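Local coordinates for protein probable translation initiation factor eIF-2B subunit gamma (Schizosaccharomyces pombe, PDB 5B04) that acts as a component of the eIF2B complex, which catalyses the exchange of GDP for GTP on the gamma subunit of translation initiation factor eIF2, at residues S175-Y180 against N236-H241; S50-T55 against E445-M450; N167-A172 against K246-D251; I91-A96 against L122-S127. The protein carries 3 engineered substitutions. All blocks are in the same frame, centred on the assembly; numbering follows the deposited sequence.

Interaction 1. Residues S175-Y180 against N236-H241; sequences SPVLKY and NLSDAH
Ser175 and Ser238 face each other as an antiparallel hydrogen-bonded pair, and backbone bonds carry most of this contact. Ser238 N donates to Ser175 O at 2.9 Å, with an N-H...O angle of 161°, whereas the return bond from Ser175 N to Ser238 O is weak. Beyond the non-hydrogen-bonded pair of Pro176 and Leu237, Val177 N reaches Asn236 O at 3.2 Å. Pro176 lacks an N-H, but in a non-hydrogen-bonded pair none would be directed at strand 230-245.

CA-H...O contacts supplement these bonds: Leu237 CA lies 3.2 Å from Ser175 O, and Pro176 CA approaches Asn236 O, so that each carbonyl gathers an N-H and a C-H together.

Side-chain packing comes from two branches. Leu237 CG stands anti to its carbonyl carbon (chi1 -58°), which brings CD2 back against the Ser175 peptide carbonyl, 3.6 Å from Ser175 C, while Val177 CG2 rests 4.0 Å from Ser238 CB.

The two serine hydroxyls share a face of the sheet but are engaged outside the pair, Ser175 OG with Asn324 O and Ser238 OG with Asn325 OD1. At the margin, Asn236 packs on Glu210 of the neighbouring epsilon subunit. Such pairing of strands 170-176 and 230-245 belongs to the mixed central sheet of the nucleotidyltransferase-like, GT-A-type domain.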
loop_
_atom_site.group_PDB
_atom_site.type_symbol
_atom_site.label_atom_id
_atom_site.label_comp_id
_atom_site.label_asym_id
_atom_site.label_seq_id
_atom_site.Cartn_x
_atom_site.Cartn_y
_atom_site.Cartn_z
ATOM N N SER E 175 38.600 2.929 -44.297
ATOM C CA SER E 175 38.591 1.484 -44.103
ATOM C C SER E 175 39.997 0.907 -43.973
ATOM O O SER E 175 40.965 1.517 -44.427
ATOM C CB SER E 175 37.864 0.813 -45.269
ATOM O OG SER E 175 38.492 1.118 -46.501
ATOM N N PRO E 176 40.115 -0.276 -43.344
ATOM C CA PRO E 176 41.402 -0.977 -43.287
ATOM C C PRO E 176 41.928 -1.300 -44.681
ATOM O O PRO E 176 41.171 -1.787 -45.521
ATOM C CB PRO E 176 41.071 -2.261 -42.520
ATOM C CG PRO E 176 39.858 -1.928 -41.726
ATOM C CD PRO E 176 39.072 -0.975 -42.573
ATOM N N VAL E 177 43.205 -1.022 -44.923
ATOM C CA VAL E 177 43.807 -1.288 -46.224
ATOM C C VAL E 177 43.889 -2.790 -46.478
ATOM O O VAL E 177 44.011 -3.580 -45.540
ATOM C CB VAL E 177 45.220 -0.677 -46.333
ATOM C CG1 VAL E 177 45.619 -0.514 -47.792
ATOM C CG2 VAL E 177 45.273 0.665 -45.630
ATOM N N LEU E 178 43.804 -3.181 -47.745
ATOM C CA LEU E 178 43.986 -4.576 -48.129
ATOM C C LEU E 178 45.404 -5.018 -47.789
ATOM O O LEU E 178 46.328 -4.206 -47.791
ATOM C CB LEU E 178 43.705 -4.777 -49.621
ATOM C CG LEU E 178 42.251 -4.974 -50.063
ATOM C CD1 LEU E 178 41.386 -3.772 -49.726
ATOM C CD2 LEU E 178 42.183 -5.279 -51.549
ATOM N N LYS E 179 45.508 -6.299 -47.474
ATOM C CA LYS E 179 46.751 -6.916 -47.100
ATOM C C LYS E 179 47.433 -7.685 -48.223
ATOM O O LYS E 179 48.505 -8.234 -48.026
ATOM C CB LYS E 179 46.524 -7.820 -45.901
ATOM C CG LYS E 179 45.897 -7.099 -44.722
ATOM C CD LYS E 179 46.560 -7.469 -43.408
ATOM C CE LYS E 179 47.797 -6.628 -43.159
ATOM N NZ LYS E 179 47.481 -5.453 -42.311
ATOM N N TYR E 180 46.835 -7.726 -49.401
ATOM C CA TYR E 180 47.530 -8.280 -50.548
ATOM C C TYR E 180 48.086 -9.669 -50.277
ATOM O O TYR E 180 49.253 -9.944 -50.520
ATOM C CB TYR E 180 48.653 -7.354 -50.981
ATOM C CG TYR E 180 48.268 -5.923 -51.136
ATOM C CD1 TYR E 180 47.176 -5.559 -51.877
ATOM C CD2 TYR E 180 49.016 -4.935 -50.557
ATOM C CE1 TYR E 180 46.825 -4.241 -52.022
ATOM C CE2 TYR E 180 48.673 -3.615 -50.696
ATOM C CZ TYR E 180 47.574 -3.280 -51.429
ATOM O OH TYR E 180 47.246 -1.968 -51.570
ATOM N N ASN E 236 46.542 3.150 -41.089
ATOM C CA ASN E 236 45.952 1.849 -41.369
ATOM C C ASN E 236 44.723 1.997 -42.247
ATOM O O ASN E 236 44.131 1.013 -42.689
ATOM C CB ASN E 236 45.579 1.141 -40.066
ATOM C CG ASN E 236 45.269 -0.329 -40.265
ATOM O OD1 ASN E 236 45.704 -0.943 -41.239
ATOM N ND2 ASN E 236 44.489 -0.895 -39.352
ATOM N N LEU E 237 44.343 3.245 -42.493
ATOM C CA LEU E 237 43.122 3.540 -43.218
ATOM C C LEU E 237 43.398 4.063 -44.620
ATOM O O LEU E 237 44.354 4.804 -44.844
ATOM C CB LEU E 237 42.286 4.552 -42.439
ATOM C CG LEU E 237 41.909 4.083 -41.034
ATOM C CD1 LEU E 237 41.111 5.149 -40.307
ATOM C CD2 LEU E 237 41.139 2.771 -41.097
ATOM N N SER E 238 42.553 3.655 -45.559
ATOM C CA SER E 238 42.600 4.162 -46.922
ATOM C C SER E 238 41.220 4.678 -47.306
ATOM O O SER E 238 40.207 4.185 -46.809
ATOM C CB SER E 238 43.061 3.078 -47.895
ATOM O OG SER E 238 42.179 1.969 -47.879
ATOM N N ASP E 239 41.179 5.674 -48.183
ATOM C CA ASP E 239 39.909 6.262 -48.587
ATOM C C ASP E 239 39.127 5.315 -49.491
ATOM O O ASP E 239 39.649 4.819 -50.487
ATOM C CB ASP E 239 40.136 7.598 -49.296
ATOM C CG ASP E 239 38.842 8.234 -49.762
ATOM O OD1 ASP E 239 37.834 8.142 -49.027
ATOM O OD2 ASP E 239 38.829 8.821 -50.863
ATOM N N ALA E 240 37.871 5.071 -49.133
ATOM C CA ALA E 240 36.997 4.221 -49.931
ATOM C C ALA E 240 36.306 5.038 -51.016
ATOM O O ALA E 240 35.434 4.536 -51.728
ATOM C CB ALA E 240 35.971 3.535 -49.045
ATOM N N HIS E 241 36.718 6.299 -51.130
ATOM C CA HIS E 241 36.132 7.272 -52.051
ATOM C C HIS E 241 34.609 7.304 -51.983
ATOM O O HIS E 241 33.937 7.533 -52.988
ATOM C CB HIS E 241 36.579 7.006 -53.487
ATOM C CG HIS E 241 36.566 8.220 -54.363
ATOM N ND1 HIS E 241 35.458 8.605 -55.085
ATOM C CD2 HIS E 241 37.528 9.134 -54.633
ATOM C CE1 HIS E 241 35.738 9.705 -55.762
ATOM N NE2 HIS E 241 36.987 10.047 -55.505
#

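Interaction 2. Residues S50-T55 against E445-M450; sequences SLYPLT and ERLVDM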
loop_
_atom_site.group_PDB
_atom_site.type_symbol
_atom_site.label_atom_id
_atom_site.label_comp_id
_atom_site.label_asym_id
_atom_site.label_seq_id
_atom_site.Cartn_x
_atom_site.Cartn_y
_atom_site.Cartn_z
ATOM N N SER E 50 46.329 4.412 -62.665
ATOM C CA SER E 50 47.509 3.586 -62.434
ATOM C C SER E 50 47.425 2.210 -63.091
ATOM O O SER E 50 48.437 1.526 -63.233
ATOM C CB SER E 50 47.741 3.425 -60.930
ATOM O OG SER E 50 47.837 4.688 -60.295
ATOM N N LEU E 51 46.224 1.804 -63.490
ATOM C CA LEU E 51 46.032 0.512 -64.145
ATOM C C LEU E 51 46.482 0.565 -65.602
ATOM O O LEU E 51 45.692 0.297 -66.507
ATOM C CB LEU E 51 44.563 0.086 -64.073
ATOM C CG LEU E 51 43.896 0.012 -62.699
ATOM C CD1 LEU E 51 42.595 0.797 -62.704
ATOM C CD2 LEU E 51 43.640 -1.435 -62.309
ATOM N N TYR E 52 47.753 0.895 -65.824
ATOM C CA TYR E 52 48.248 1.218 -67.164
ATOM C C TYR E 52 48.039 0.139 -68.237
ATOM O O TYR E 52 47.476 0.441 -69.290
ATOM C CB TYR E 52 49.737 1.578 -67.113
ATOM C CG TYR E 52 50.370 1.611 -68.486
ATOM C CD1 TYR E 52 50.092 2.642 -69.373
ATOM C CD2 TYR E 52 51.232 0.603 -68.903
ATOM C CE1 TYR E 52 50.659 2.675 -70.633
ATOM C CE2 TYR E 52 51.803 0.627 -70.161
ATOM C CZ TYR E 52 51.514 1.665 -71.021
ATOM O OH TYR E 52 52.081 1.695 -72.275
ATOM N N PRO E 53 48.497 -1.107 -67.997
ATOM C CA PRO E 53 48.371 -2.072 -69.097
ATOM C C PRO E 53 46.915 -2.362 -69.444
ATOM O O PRO E 53 46.592 -2.651 -70.595
ATOM C CB PRO E 53 49.057 -3.330 -68.548
ATOM C CG PRO E 53 49.882 -2.857 -67.392
ATOM C CD PRO E 53 49.106 -1.726 -66.806
ATOM N N LEU E 54 46.049 -2.258 -68.444
ATOM C CA LEU E 54 44.638 -2.587 -68.599
ATOM C C LEU E 54 43.846 -1.459 -69.257
ATOM O O LEU E 54 42.894 -1.711 -69.997
ATOM C CB LEU E 54 44.019 -2.919 -67.236
ATOM C CG LEU E 54 44.286 -4.273 -66.565
ATOM C CD1 LEU E 54 45.761 -4.498 -66.257
ATOM C CD2 LEU E 54 43.461 -4.389 -65.292
ATOM N N THR E 55 44.244 -0.218 -68.992
ATOM C CA THR E 55 43.430 0.937 -69.365
ATOM C C THR E 55 44.062 1.871 -70.391
ATOM O O THR E 55 43.932 3.087 -70.281
ATOM C CB THR E 55 43.086 1.786 -68.128
ATOM O OG1 THR E 55 44.292 2.132 -67.435
ATOM C CG2 THR E 55 42.181 1.017 -67.195
ATOM N N GLU E 445 55.225 -6.470 -68.306
ATOM C CA GLU E 445 53.987 -5.963 -68.898
ATOM C C GLU E 445 54.081 -5.921 -70.426
ATOM O O GLU E 445 54.392 -4.884 -71.013
ATOM C CB GLU E 445 53.671 -4.559 -68.369
ATOM C CG GLU E 445 54.171 -4.301 -66.957
ATOM C CD GLU E 445 54.004 -2.854 -66.544
ATOM O OE1 GLU E 445 53.239 -2.133 -67.219
ATOM O OE2 GLU E 445 54.638 -2.435 -65.554
ATOM N N ARG E 446 53.815 -7.057 -71.061
ATOM C CA ARG E 446 53.817 -7.165 -72.516
ATOM C C ARG E 446 52.663 -6.383 -73.143
ATOM O O ARG E 446 51.528 -6.530 -72.698
ATOM C CB ARG E 446 53.704 -8.637 -72.924
ATOM C CG ARG E 446 54.605 -9.084 -74.060
ATOM C CD ARG E 446 56.039 -9.266 -73.597
ATOM N NE ARG E 446 56.856 -9.901 -74.627
ATOM C CZ ARG E 446 58.089 -10.359 -74.429
ATOM N NH1 ARG E 446 58.659 -10.242 -73.240
ATOM N NH2 ARG E 446 58.754 -10.925 -75.426
ATOM N N LEU E 447 52.932 -5.559 -74.159
ATOM C CA LEU E 447 51.848 -5.085 -75.032
ATOM C C LEU E 447 52.310 -4.569 -76.414
ATOM O O LEU E 447 53.500 -4.569 -76.720
ATOM C CB LEU E 447 50.984 -4.037 -74.322
ATOM C CG LEU E 447 51.511 -2.820 -73.579
ATOM C CD1 LEU E 447 52.036 -1.767 -74.539
ATOM C CD2 LEU E 447 50.363 -2.279 -72.753
ATOM N N VAL E 448 51.343 -4.142 -77.229
ATOM C CA VAL E 448 51.474 -4.073 -78.693
ATOM C C VAL E 448 52.729 -3.343 -79.202
ATOM O O VAL E 448 53.553 -3.960 -79.876
ATOM C CB VAL E 448 50.165 -3.451 -79.310
ATOM C CG1 VAL E 448 50.446 -2.499 -80.435
ATOM C CG2 VAL E 448 49.242 -4.546 -79.827
ATOM N N ASP E 449 52.898 -2.073 -78.834
ATOM C CA ASP E 449 53.951 -1.200 -79.370
ATOM C C ASP E 449 54.415 -0.240 -78.264
ATOM O O ASP E 449 53.687 -0.091 -77.284
ATOM C CB ASP E 449 53.454 -0.460 -80.625
ATOM C CG ASP E 449 53.256 -1.398 -81.808
ATOM O OD1 ASP E 449 54.141 -2.257 -82.003
ATOM O OD2 ASP E 449 52.248 -1.291 -82.541
ATOM N N MET E 450 55.584 0.414 -78.352
ATOM C CA MET E 450 56.457 0.598 -79.529
ATOM C C MET E 450 56.871 -0.656 -80.301
ATOM O O MET E 450 56.735 -0.708 -81.527
ATOM C CB MET E 450 57.728 1.345 -79.089
ATOM C CG MET E 450 58.751 1.592 -80.192
ATOM S SD MET E 450 58.135 2.732 -81.447
ATOM C CE MET E 450 59.495 2.761 -82.613
#
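The Tyr52 ring meets Glu445 at its edge, where OE1 lies near the ring plane, 3.8 Å from Tyr52 CD2. The carboxylate is turned 59° against the ring, so the two flat groups do not stack. Leu447 approaches the same ring obliquely, its CD2 4.2 Å from Tyr52 CE2, and its other branch, CD1, comes within 4.1 Å of Tyr52 OH. The tyrosine ring reaches this position because CG is anti to the backbone N (chi1 167°).

Pro53 supplies the second surface. Its CG touches Glu445 OE1 at 3.4 Å, and Leu447 CD2 sits 4.2 Å from Pro53 CA, so that this one methyl bridges the tyrosine and the proline. Beyond CG the Glu445 chain is extended, which carries its carboxylate to both residues. Pro53 and Glu445 both also touch Glu429 of strand 429-430, the last strand of the left-handed beta-helix domain; the contact thus joins a loop of the nucleotidyltransferase-like domain to the C-terminal tail.

No hydrogen bond or salt bridge crosses between the segments, and only 193 Å² is buried. The chemistry is that of van der Waals contact with a carboxylate oxygen set against C-H groups, which implies little directional restraint on how the tail lies.

Interaction 3. Residues N167-A172 against K246-D251; sequences NPSALA and KHWVID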
loop_
_atom_site.group_PDB
_atom_site.type_symbol
_atom_site.label_atom_id
_atom_site.label_comp_id
_atom_site.label_asym_id
_atom_site.label_seq_id
_atom_site.Cartn_x
_atom_site.Cartn_y
_atom_site.Cartn_z
ATOM N N ASN E 167 24.496 15.757 -39.384
ATOM C CA ASN E 167 24.372 16.949 -40.223
ATOM C C ASN E 167 25.712 17.625 -40.536
ATOM O O ASN E 167 25.860 18.828 -40.323
ATOM C CB ASN E 167 23.434 17.961 -39.557
ATOM C CG ASN E 167 22.835 18.942 -40.548
ATOM O OD1 ASN E 167 22.374 18.554 -41.621
ATOM N ND2 ASN E 167 22.845 20.222 -40.194
ATOM N N PRO E 168 26.696 16.859 -41.043
ATOM C CA PRO E 168 27.990 17.495 -41.293
ATOM C C PRO E 168 28.047 18.137 -42.671
ATOM O O PRO E 168 27.175 17.886 -43.503
ATOM C CB PRO E 168 28.963 16.324 -41.200
ATOM C CG PRO E 168 28.179 15.182 -41.765
ATOM C CD PRO E 168 26.723 15.431 -41.414
ATOM N N SER E 169 29.064 18.957 -42.907
ATOM C CA SER E 169 29.271 19.539 -44.225
ATOM C C SER E 169 29.682 18.449 -45.205
ATOM O O SER E 169 29.387 18.526 -46.398
ATOM C CB SER E 169 30.327 20.641 -44.170
ATOM O OG SER E 169 29.963 21.634 -43.227
ATOM N N ALA E 170 30.356 17.428 -44.685
ATOM C CA ALA E 170 30.799 16.302 -45.495
ATOM C C ALA E 170 31.084 15.075 -44.636
ATOM O O ALA E 170 31.553 15.191 -43.504
ATOM C CB ALA E 170 32.032 16.678 -46.294
ATOM N N LEU E 171 30.799 13.900 -45.185
ATOM C CA LEU E 171 31.114 12.644 -44.520
ATOM C C LEU E 171 31.925 11.747 -45.447
ATOM O O LEU E 171 31.486 11.419 -46.550
ATOM C CB LEU E 171 29.839 11.928 -44.075
ATOM C CG LEU E 171 30.024 10.508 -43.536
ATOM C CD1 LEU E 171 30.692 10.524 -42.170
ATOM C CD2 LEU E 171 28.695 9.784 -43.477
ATOM N N ALA E 172 33.112 11.355 -44.996
ATOM C CA ALA E 172 33.989 10.511 -45.797
ATOM C C ALA E 172 34.188 9.148 -45.149
ATOM O O ALA E 172 34.423 9.050 -43.945
ATOM C CB ALA E 172 35.325 11.193 -46.010
ATOM N N LYS E 246 26.972 18.297 -48.061
ATOM C CA LYS E 246 25.904 19.284 -48.061
ATOM C C LYS E 246 25.830 19.884 -49.459
ATOM O O LYS E 246 26.818 19.862 -50.193
ATOM C CB LYS E 246 26.158 20.372 -47.015
ATOM C CG LYS E 246 25.781 19.996 -45.592
ATOM C CD LYS E 246 24.325 20.320 -45.305
ATOM C CE LYS E 246 24.019 20.224 -43.820
ATOM N NZ LYS E 246 22.624 20.648 -43.510
ATOM N N HIS E 247 24.670 20.413 -49.835
ATOM C CA HIS E 247 24.495 20.940 -51.184
ATOM C C HIS E 247 25.483 22.052 -51.518
ATOM O O HIS E 247 26.007 22.107 -52.628
ATOM C CB HIS E 247 23.075 21.465 -51.388
ATOM C CG HIS E 247 22.913 22.267 -52.641
ATOM N ND1 HIS E 247 22.765 21.687 -53.882
ATOM C CD2 HIS E 247 22.900 23.605 -52.848
ATOM C CE1 HIS E 247 22.656 22.632 -54.798
ATOM N NE2 HIS E 247 22.734 23.806 -54.197
ATOM N N TRP E 248 25.750 22.925 -50.552
ATOM C CA TRP E 248 26.584 24.101 -50.788
ATOM C C TRP E 248 28.031 23.751 -51.137
ATOM O O TRP E 248 28.835 24.636 -51.422
ATOM C CB TRP E 248 26.557 25.025 -49.565
ATOM C CG TRP E 248 27.191 24.438 -48.340
ATOM C CD1 TRP E 248 26.568 23.724 -47.358
ATOM C CD2 TRP E 248 28.570 24.521 -47.960
ATOM N NE1 TRP E 248 27.474 23.354 -46.394
ATOM C CE2 TRP E 248 28.710 23.831 -46.740
ATOM C CE3 TRP E 248 29.701 25.112 -48.535
ATOM C CZ2 TRP E 248 29.935 23.715 -46.085
ATOM C CZ3 TRP E 248 30.915 24.994 -47.884
ATOM C CH2 TRP E 248 31.022 24.302 -46.671
ATOM N N VAL E 249 28.357 22.462 -51.120
ATOM C CA VAL E 249 29.708 22.011 -51.424
ATOM C C VAL E 249 29.974 22.064 -52.932
ATOM O O VAL E 249 31.117 22.123 -53.349
ATOM C CB VAL E 249 29.958 20.589 -50.869
ATOM C CG1 VAL E 249 31.340 20.072 -51.251
ATOM C CG2 VAL E 249 29.807 20.593 -49.358
ATOM N N ILE E 250 28.934 22.081 -53.759
ATOM C CA ILE E 250 29.163 22.357 -55.180
ATOM C C ILE E 250 29.384 23.859 -55.382
ATOM O O ILE E 250 30.061 24.283 -56.323
ATOM C CB ILE E 250 28.010 21.875 -56.067
ATOM C CG1 ILE E 250 26.694 22.522 -55.634
ATOM C CG2 ILE E 250 27.920 20.360 -56.025
ATOM C CD1 ILE E 250 25.659 22.553 -56.708
ATOM N N ASP E 251 28.808 24.653 -54.477
ATOM C CA ASP E 251 29.150 26.066 -54.325
ATOM C C ASP E 251 30.507 26.121 -53.605
ATOM O O ASP E 251 31.010 27.183 -53.261
ATOM C CB ASP E 251 28.078 26.836 -53.528
ATOM C CG ASP E 251 26.693 26.785 -54.176
ATOM O OD1 ASP E 251 26.601 26.500 -55.387
ATOM O OD2 ASP E 251 25.686 27.052 -53.487
#
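Where strand 170-176 begins and its antiparallel neighbour 230-245 ends, Ser169 and Lys246 carry the backbone pairing of the sheet one step further. Lys246 N donates to Ser169 O at 2.9 Å along a nearly straight N-H...O line (174°), although it comes from above the carbonyl plane. The Lys246 side chain, bent at its second torsion (chi2 -88°), passes CG 3.3 Å from Pro168 O and then runs out to Asn167, crossing that side chain at about a right angle. There NZ donates to Asn167 OD1 at 2.8 Å, approaching from the flank of the amide C=O (108°).

Asn167 is the first residue after helix 156-166 to leave helical geometry, with positive phi; in this alpha/beta domain the lysine bond therefore links a helix exit to the end of strand 230-245. With an alanine in place of Lys246, Asn167 OD1 would probably be left without this donor and its amide freer to turn.

A 3-10 turn at 247-249 brings in the remaining groups. Ser169 OG lies in the plane of the Trp248 ring, at its edge, 3.5 Å from CZ2, and bonds weakly to Ala314 N. Val249 CG2 sits over the centre of one face of that indole and also approaches Ser169 O at 3.6 Å.

Interaction 4. Residues I91-A96 against L122-S127; sequences ICMEEA and LDDSKS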
loop_
_atom_site.group_PDB
_atom_site.type_symbol
_atom_site.label_atom_id
_atom_site.label_comp_id
_atom_site.label_asym_id
_atom_site.label_seq_id
_atom_site.Cartn_x
_atom_site.Cartn_y
_atom_site.Cartn_z
ATOM N N ILE E 91 29.713 10.735 -64.509
ATOM C CA ILE E 91 30.744 11.523 -65.167
ATOM C C ILE E 91 31.828 10.603 -65.719
ATOM O O ILE E 91 32.245 9.658 -65.048
ATOM C CB ILE E 91 31.381 12.545 -64.209
ATOM C CG1 ILE E 91 30.363 13.606 -63.792
ATOM C CG2 ILE E 91 32.582 13.194 -64.860
ATOM C CD1 ILE E 91 30.838 14.484 -62.654
ATOM N N CYS E 92 32.278 10.876 -66.939
ATOM C CA CYS E 92 33.341 10.086 -67.546
ATOM C C CYS E 92 34.065 10.874 -68.632
ATOM O O CYS E 92 33.852 12.075 -68.790
ATOM C CB CYS E 92 32.774 8.792 -68.136
ATOM S SG CYS E 92 31.719 9.026 -69.585
ATOM N N MET E 93 34.926 10.184 -69.372
ATOM C CA MET E 93 35.651 10.795 -70.478
ATOM C C MET E 93 34.945 10.478 -71.790
ATOM O O MET E 93 34.305 9.433 -71.915
ATOM C CB MET E 93 37.097 10.300 -70.508
ATOM C CG MET E 93 37.807 10.409 -69.169
ATOM S SD MET E 93 37.804 12.094 -68.533
ATOM C CE MET E 93 38.417 11.839 -66.869
ATOM N N GLU E 94 35.054 11.381 -72.761
ATOM C CA GLU E 94 34.397 11.192 -74.052
ATOM C C GLU E 94 34.897 9.924 -74.726
ATOM O O GLU E 94 34.141 9.222 -75.397
ATOM C CB GLU E 94 34.641 12.379 -74.975
ATOM C CG GLU E 94 35.052 13.655 -74.287
ATOM C CD GLU E 94 34.760 14.859 -75.146
ATOM O OE1 GLU E 94 33.876 14.763 -76.024
ATOM O OE2 GLU E 94 35.457 15.880 -74.991
ATOM N N GLU E 95 36.187 9.654 -74.559
ATOM C CA GLU E 95 36.766 8.400 -75.008
ATOM C C GLU E 95 36.051 7.268 -74.288
ATOM O O GLU E 95 36.053 7.210 -73.057
ATOM C CB GLU E 95 38.273 8.360 -74.739
ATOM C CG GLU E 95 39.071 9.475 -75.413
ATOM C CD GLU E 95 38.968 10.810 -74.691
ATOM O OE1 GLU E 95 39.661 11.764 -75.105
ATOM O OE2 GLU E 95 38.199 10.908 -73.711
ATOM N N ALA E 96 35.422 6.392 -75.067
ATOM C CA ALA E 96 34.600 5.304 -74.541
ATOM C C ALA E 96 33.436 5.823 -73.695
ATOM O O ALA E 96 33.044 5.193 -72.712
ATOM C CB ALA E 96 35.453 4.327 -73.736
ATOM N N LEU E 122 36.795 17.572 -69.946
ATOM C CA LEU E 122 37.557 16.491 -69.321
ATOM C C LEU E 122 38.544 15.800 -70.268
ATOM O O LEU E 122 38.147 15.139 -71.228
ATOM C CB LEU E 122 36.603 15.475 -68.693
ATOM C CG LEU E 122 35.738 16.005 -67.546
ATOM C CD1 LEU E 122 35.148 14.856 -66.749
ATOM C CD2 LEU E 122 36.529 16.941 -66.643
ATOM N N ASP E 123 39.830 15.950 -69.957
ATOM C CA ASP E 123 40.946 15.426 -70.741
ATOM C C ASP E 123 42.032 14.716 -69.914
ATOM O O ASP E 123 43.198 14.694 -70.309
ATOM C CB ASP E 123 41.587 16.564 -71.542
ATOM C CG ASP E 123 40.713 17.054 -72.675
ATOM O OD1 ASP E 123 39.745 16.355 -73.037
ATOM O OD2 ASP E 123 40.998 18.145 -73.210
ATOM N N ASP E 124 41.643 14.178 -68.759
ATOM C CA ASP E 124 42.509 13.340 -67.913
ATOM C C ASP E 124 43.633 14.111 -67.212
ATOM O O ASP E 124 44.339 13.541 -66.379
ATOM C CB ASP E 124 43.135 12.189 -68.708
ATOM C CG ASP E 124 42.101 11.251 -69.281
ATOM O OD1 ASP E 124 40.970 11.226 -68.753
ATOM O OD2 ASP E 124 42.418 10.533 -70.252
ATOM N N SER E 125 43.811 15.389 -67.534
ATOM C CA SER E 125 44.763 16.212 -66.788
ATOM C C SER E 125 43.957 16.793 -65.632
ATOM O O SER E 125 44.406 17.690 -64.917
ATOM C CB SER E 125 45.399 17.282 -67.680
ATOM O OG SER E 125 44.421 18.046 -68.361
ATOM N N LYS E 126 42.756 16.252 -65.468
ATOM C CA LYS E 126 41.852 16.597 -64.384
ATOM C C LYS E 126 41.757 15.533 -63.310
ATOM O O LYS E 126 41.996 14.359 -63.588
ATOM C CB LYS E 126 40.452 16.787 -64.965
ATOM C CG LYS E 126 40.324 17.854 -66.033
ATOM C CD LYS E 126 40.635 19.204 -65.444
ATOM C CE LYS E 126 40.436 20.263 -66.489
ATOM N NZ LYS E 126 40.750 21.610 -65.970
ATOM N N SER E 127 41.421 15.925 -62.087
ATOM C CA SER E 127 41.054 14.944 -61.074
ATOM C C SER E 127 39.620 15.235 -60.641
ATOM O O SER E 127 39.000 16.174 -61.124
ATOM C CB SER E 127 41.992 14.847 -59.868
ATOM O OG SER E 127 42.548 16.103 -59.530
#
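Met93 lies against Leu122 and Asp124, and its side chain can be traced outward. From CB the chain turns beside the backbone N (chi1 -50°), and CG comes to 3.3 Å from Asp124 OD1. A second bend follows (chi2 -57°), which sets SD 3.6 Å from Leu122 CB while still close to the same carboxylate oxygen. At the tip, CE again borders Asp124 OD1, so that this oxygen lies alongside three successive atoms of the methionine. A serine in place of Met93 would probably open a gap beside Leu122 CB and leave the Asp124 carboxylate freer to turn.

Leu122 itself continues inward: its CD1 meets Ile91 CG2 at 3.6 Å and Cys92 O at 3.7 Å, the Ile91 and Leu122 side chains crossing at about a right angle. Glu94 OE2 bonds weakly to Thr120 OG1.

Ile91 lies near the end of strand 87-92, bonded through its backbone to Val43 and Ala45 of the parallel strand 39-45, while Met93 touches Phe44 there. Ile91 and Leu122 both pack on Ala131 of helix 128-134, so the loop leading into helix 128-134 is held against the end of strand 87-92, whose chain then passes into helix 97-105.

Overall arrangement
Three of the contacts lie within the nucleotidyltransferase-like domain, and the fourth, interaction 2, ties it to the C-terminal tail. Interactions 1 and 3 lie at opposite ends of the same antiparallel strand pair, 170-176 with 230-245, their centres 23 Å apart. Interaction 4 belongs to the same mixed sheet but to its earlier parallel part; its centre is 26 Å from interaction 1 and 24 Å from interaction 3, and it touches neither. Interaction 2 spans nearly the whole modelled chain. Its closest atoms come within about 8 Å of interaction 4, whereas its centre stands 38 Å from that of interaction 3, across the middle of the chain.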